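Local coordinates for CYCLIN domain-containing protein (Chaetomium thermophilum, PDB 6Z3U), which probably acts as the cyclin H-type regulatory subunit of the CDK-activating kinase complex, switching on its cyclin-dependent kinase partner, at residues Ile127-Met135 against Leu357-Leu368. Sequence-based numbering, arbitrary orientation.
Sequences IMTYPPQEM and LNKCRDPDRWNL
Trp366 pushes its indole into the turn at 127-131, where Pro131 lies over one face: CB sits 3.9 Å from the centroid of the five-membered ring, a CH-pi contact. The opposite face is covered from within its own segment by Arg361, whose CD rests over the ring centre, and the carbonyl oxygens of Ile127 and Met128 meet the ring edge. A chi1 of -157° holds CG anti to the backbone N and carries the six-membered ring to those two carbonyls. Were this indole cut back to an alanine, Pro131 and the aliphatic part of Arg361 would probably face a gap where each now has a flat surface to pack on. Met128 works at the other end of the turn. Its O accepts from Asp362 N at 3.0 Å, while its CG lies against Leu357 CD1 (3.6 Å) and its SD meets Cys360 SG at 3.8 Å. Leu368, opening helix 368-380, extends its isobutyl end to the Pro131 ring, Leu368 CD2 lying 3.9 Å from Pro131 CD, and places CD1 against Glu134 CB and the end of Met135. Arg365 crosses Tyr130 obliquely, its CD close to CE1 and CZ of the tyrosine, with guanidinium and ring planes 84° apart, and its NE donates to Tyr130 OH (3.0 Å) along a bent path of 135°. Arg365 NH1 also forms a salt bridge with Glu82 of the neighbouring kinase chain. The contact thus fastens the segment between helices 343-358 and 368-380 to the turn leading into helix 132-146, largely by apolar packing, with two hydrogen bonds across it and an arginine that carries the link on to the kinase.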
loop_
_atom_site.group_PDB
_atom_site.type_symbol
_atom_site.label_atom_id
_atom_site.label_comp_id
_atom_site.label_asym_id
_atom_site.label_seq_id
_atom_site.Cartn_x
_atom_site.Cartn_y
_atom_site.Cartn_z
ATOM N N ILE A 127 25.154 -9.524 -5.621
ATOM C CA ILE A 127 24.953 -10.934 -5.312
ATOM C C ILE A 127 26.109 -11.499 -4.499
ATOM O O ILE A 127 25.939 -12.497 -3.788
ATOM C CB ILE A 127 24.758 -11.727 -6.620
ATOM C CG1 ILE A 127 23.380 -11.440 -7.216
ATOM C CG2 ILE A 127 24.923 -13.220 -6.379
ATOM C CD1 ILE A 127 22.250 -12.183 -6.535
ATOM N N MET A 128 27.295 -10.899 -4.600
ATOM C CA MET A 128 28.449 -11.347 -3.833
ATOM C C MET A 128 28.403 -10.906 -2.375
ATOM O O MET A 128 29.275 -11.312 -1.599
ATOM C CB MET A 128 29.736 -10.824 -4.477
ATOM C CG MET A 128 29.965 -11.329 -5.882
ATOM S SD MET A 128 31.493 -10.709 -6.602
ATOM C CE MET A 128 30.956 -9.155 -7.306
ATOM N N THR A 129 27.421 -10.089 -1.988
ATOM C CA THR A 129 27.297 -9.595 -0.621
ATOM C C THR A 129 26.287 -10.388 0.202
ATOM O O THR A 129 26.583 -10.772 1.337
ATOM C CB THR A 129 26.905 -8.113 -0.632
ATOM O OG1 THR A 129 27.691 -7.417 -1.606
ATOM C CG2 THR A 129 27.139 -7.489 0.733
ATOM N N TYR A 130 25.095 -10.635 -0.341
ATOM C CA TYR A 130 24.045 -11.357 0.364
ATOM C C TYR A 130 23.559 -12.533 -0.475
ATOM O O TYR A 130 23.490 -12.433 -1.706
ATOM C CB TYR A 130 22.870 -10.426 0.696
ATOM C CG TYR A 130 23.261 -9.231 1.540
ATOM C CD1 TYR A 130 23.644 -9.389 2.867
ATOM C CD2 TYR A 130 23.246 -7.946 1.012
ATOM C CE1 TYR A 130 24.000 -8.299 3.644
ATOM C CE2 TYR A 130 23.602 -6.849 1.782
ATOM C CZ TYR A 130 23.979 -7.031 3.097
ATOM O OH TYR A 130 24.334 -5.942 3.866
ATOM N N PRO A 131 23.199 -13.647 0.159
ATOM C CA PRO A 131 22.939 -14.889 -0.592
ATOM C C PRO A 131 21.615 -14.841 -1.329
ATOM O O PRO A 131 20.551 -14.750 -0.703
ATOM C CB PRO A 131 22.921 -15.966 0.506
ATOM C CG PRO A 131 22.541 -15.244 1.748
ATOM C CD PRO A 131 23.009 -13.820 1.612
ATOM N N PRO A 132 21.632 -14.940 -2.664
ATOM C CA PRO A 132 20.358 -14.932 -3.403
ATOM C C PRO A 132 19.481 -16.136 -3.113
ATOM O O PRO A 132 18.256 -16.039 -3.249
ATOM C CB PRO A 132 20.801 -14.901 -4.874
ATOM C CG PRO A 132 22.178 -15.460 -4.872
ATOM C CD PRO A 132 22.793 -15.043 -3.568
ATOM N N GLN A 133 20.066 -17.271 -2.729
ATOM C CA GLN A 133 19.256 -18.437 -2.400
ATOM C C GLN A 133 18.335 -18.150 -1.222
ATOM O O GLN A 133 17.219 -18.675 -1.160
ATOM C CB GLN A 133 20.161 -19.630 -2.087
ATOM C CG GLN A 133 19.440 -20.963 -2.026
ATOM C CD GLN A 133 19.221 -21.563 -3.402
ATOM O OE1 GLN A 133 20.161 -21.701 -4.187
ATOM N NE2 GLN A 133 17.976 -21.913 -3.706
ATOM N N GLU A 134 18.785 -17.318 -0.282
ATOM C CA GLU A 134 17.998 -16.959 0.891
ATOM C C GLU A 134 17.086 -15.765 0.624
ATOM O O GLU A 134 15.902 -15.797 0.971
ATOM C CB GLU A 134 18.927 -16.660 2.072
ATOM C CG GLU A 134 19.806 -17.832 2.492
ATOM C CD GLU A 134 19.001 -19.018 2.993
ATOM O OE1 GLU A 134 18.686 -19.912 2.178
ATOM O OE2 GLU A 134 18.665 -19.044 4.197
ATOM N N MET A 135 17.624 -14.703 0.017
ATOM C CA MET A 135 16.804 -13.540 -0.299
ATOM C C MET A 135 15.604 -13.906 -1.163
ATOM O O MET A 135 14.606 -13.179 -1.160
ATOM C CB MET A 135 17.645 -12.479 -1.010
ATOM C CG MET A 135 18.755 -11.870 -0.159
ATOM S SD MET A 135 18.168 -11.007 1.315
ATOM C CE MET A 135 18.306 -12.307 2.536
ATOM N N LEU A 357 31.039 -17.827 -7.521
ATOM C CA LEU A 357 30.517 -17.024 -6.421
ATOM C C LEU A 357 30.860 -17.631 -5.066
ATOM O O LEU A 357 30.975 -16.904 -4.072
ATOM C CB LEU A 357 29.001 -16.885 -6.570
ATOM C CG LEU A 357 28.242 -16.089 -5.508
ATOM C CD1 LEU A 357 28.724 -14.650 -5.456
ATOM C CD2 LEU A 357 26.747 -16.144 -5.781
ATOM N N ASN A 358 31.037 -18.953 -5.008
ATOM C CA ASN A 358 31.246 -19.635 -3.736
ATOM C C ASN A 358 32.613 -19.348 -3.131
ATOM O O ASN A 358 32.812 -19.610 -1.940
ATOM C CB ASN A 358 31.068 -21.143 -3.932
ATOM C CG ASN A 358 31.121 -21.913 -2.628
ATOM O OD1 ASN A 358 30.323 -21.681 -1.722
ATOM N ND2 ASN A 358 32.053 -22.852 -2.535
ATOM N N LYS A 359 33.554 -18.821 -3.913
ATOM C CA LYS A 359 34.906 -18.579 -3.433
ATOM C C LYS A 359 35.262 -17.101 -3.338
ATOM O O LYS A 359 36.352 -16.775 -2.858
ATOM C CB LYS A 359 35.922 -19.303 -4.331
ATOM C CG LYS A 359 35.636 -19.234 -5.826
ATOM C CD LYS A 359 36.503 -20.228 -6.591
ATOM C CE LYS A 359 36.094 -20.320 -8.053
ATOM N NZ LYS A 359 36.732 -21.471 -8.743
ATOM N N CYS A 360 34.379 -16.199 -3.768
ATOM C CA CYS A 360 34.632 -14.766 -3.676
ATOM C C CYS A 360 33.544 -14.032 -2.904
ATOM O O CYS A 360 33.514 -12.796 -2.917
ATOM C CB CYS A 360 34.770 -14.156 -5.074
ATOM S SG CYS A 360 33.219 -14.067 -5.991
ATOM N N ARG A 361 32.654 -14.758 -2.233
ATOM C CA ARG A 361 31.554 -14.139 -1.511
ATOM C C ARG A 361 32.047 -13.459 -0.234
ATOM O O ARG A 361 33.132 -13.743 0.281
ATOM C CB ARG A 361 30.495 -15.184 -1.158
ATOM C CG ARG A 361 31.017 -16.319 -0.288
ATOM C CD ARG A 361 29.943 -17.358 -0.038
ATOM N NE ARG A 361 30.411 -18.466 0.790
ATOM C CZ ARG A 361 30.571 -18.399 2.108
ATOM N NH1 ARG A 361 30.321 -17.270 2.758
ATOM N NH2 ARG A 361 30.992 -19.462 2.779
ATOM N N ASP A 362 31.228 -12.547 0.271
ATOM C CA ASP A 362 31.531 -11.861 1.524
ATOM C C ASP A 362 31.497 -12.862 2.672
ATOM O O ASP A 362 30.481 -13.547 2.850
ATOM C CB ASP A 362 30.523 -10.741 1.760
ATOM C CG ASP A 362 30.946 -9.791 2.863
ATOM O OD1 ASP A 362 31.435 -10.267 3.909
ATOM O OD2 ASP A 362 30.785 -8.565 2.683
ATOM N N PRO A 363 32.563 -12.988 3.468
ATOM C CA PRO A 363 32.560 -14.019 4.519
ATOM C C PRO A 363 31.687 -13.684 5.717
ATOM O O PRO A 363 31.202 -14.608 6.383
ATOM C CB PRO A 363 34.040 -14.117 4.916
ATOM C CG PRO A 363 34.603 -12.782 4.590
ATOM C CD PRO A 363 33.859 -12.290 3.380
ATOM N N ASP A 364 31.477 -12.404 6.026
ATOM C CA ASP A 364 30.744 -12.024 7.230
ATOM C C ASP A 364 29.246 -11.887 6.995
ATOM O O ASP A 364 28.449 -12.203 7.886
ATOM C CB ASP A 364 31.293 -10.709 7.782
ATOM C CG ASP A 364 32.793 -10.725 7.919
ATOM O OD1 ASP A 364 33.317 -11.631 8.598
ATOM O OD2 ASP A 364 33.451 -9.834 7.346
ATOM N N ARG A 365 28.840 -11.407 5.822
ATOM C CA ARG A 365 27.438 -11.130 5.557
ATOM C C ARG A 365 26.683 -12.298 4.933
ATOM O O ARG A 365 25.449 -12.261 4.896
ATOM C CB ARG A 365 27.291 -9.914 4.635
ATOM C CG ARG A 365 27.716 -8.582 5.231
ATOM C CD ARG A 365 27.473 -7.465 4.218
ATOM N NE ARG A 365 27.128 -6.190 4.846
ATOM C CZ ARG A 365 27.990 -5.235 5.178
ATOM N NH1 ARG A 365 27.542 -4.120 5.741
ATOM N NH2 ARG A 365 29.290 -5.385 4.955
ATOM N N TRP A 366 27.373 -13.329 4.447
ATOM C CA TRP A 366 26.666 -14.404 3.759
ATOM C C TRP A 366 25.729 -15.138 4.712
ATOM O O TRP A 366 24.621 -15.530 4.326
ATOM C CB TRP A 366 27.665 -15.374 3.132
ATOM C CG TRP A 366 27.101 -16.155 1.983
ATOM C CD1 TRP A 366 26.674 -17.450 1.997
ATOM C CD2 TRP A 366 26.913 -15.685 0.641
ATOM N NE1 TRP A 366 26.235 -17.817 0.747
ATOM C CE2 TRP A 366 26.372 -16.752 -0.104
ATOM C CE3 TRP A 366 27.155 -14.468 -0.003
ATOM C CZ2 TRP A 366 26.061 -16.635 -1.458
ATOM C CZ3 TRP A 366 26.849 -14.354 -1.348
ATOM C CH2 TRP A 366 26.307 -15.432 -2.060
ATOM N N ASN A 367 26.152 -15.333 5.959
ATOM C CA ASN A 367 25.327 -16.001 6.965
ATOM C C ASN A 367 24.428 -14.949 7.603
ATOM O O ASN A 367 24.860 -14.186 8.472
ATOM C CB ASN A 367 26.193 -16.700 8.005
ATOM C CG ASN A 367 25.390 -17.611 8.911
ATOM O OD1 ASN A 367 24.213 -17.366 9.172
ATOM N ND2 ASN A 367 26.022 -18.670 9.394
ATOM N N LEU A 368 23.166 -14.914 7.172
ATOM C CA LEU A 368 22.242 -13.895 7.657
ATOM C C LEU A 368 21.973 -14.054 9.147
ATOM O O LEU A 368 21.897 -13.061 9.881
ATOM C CB LEU A 368 20.937 -13.966 6.869
ATOM C CG LEU A 368 21.103 -13.873 5.352
ATOM C CD1 LEU A 368 19.798 -14.231 4.662
ATOM C CD2 LEU A 368 21.573 -12.487 4.942
#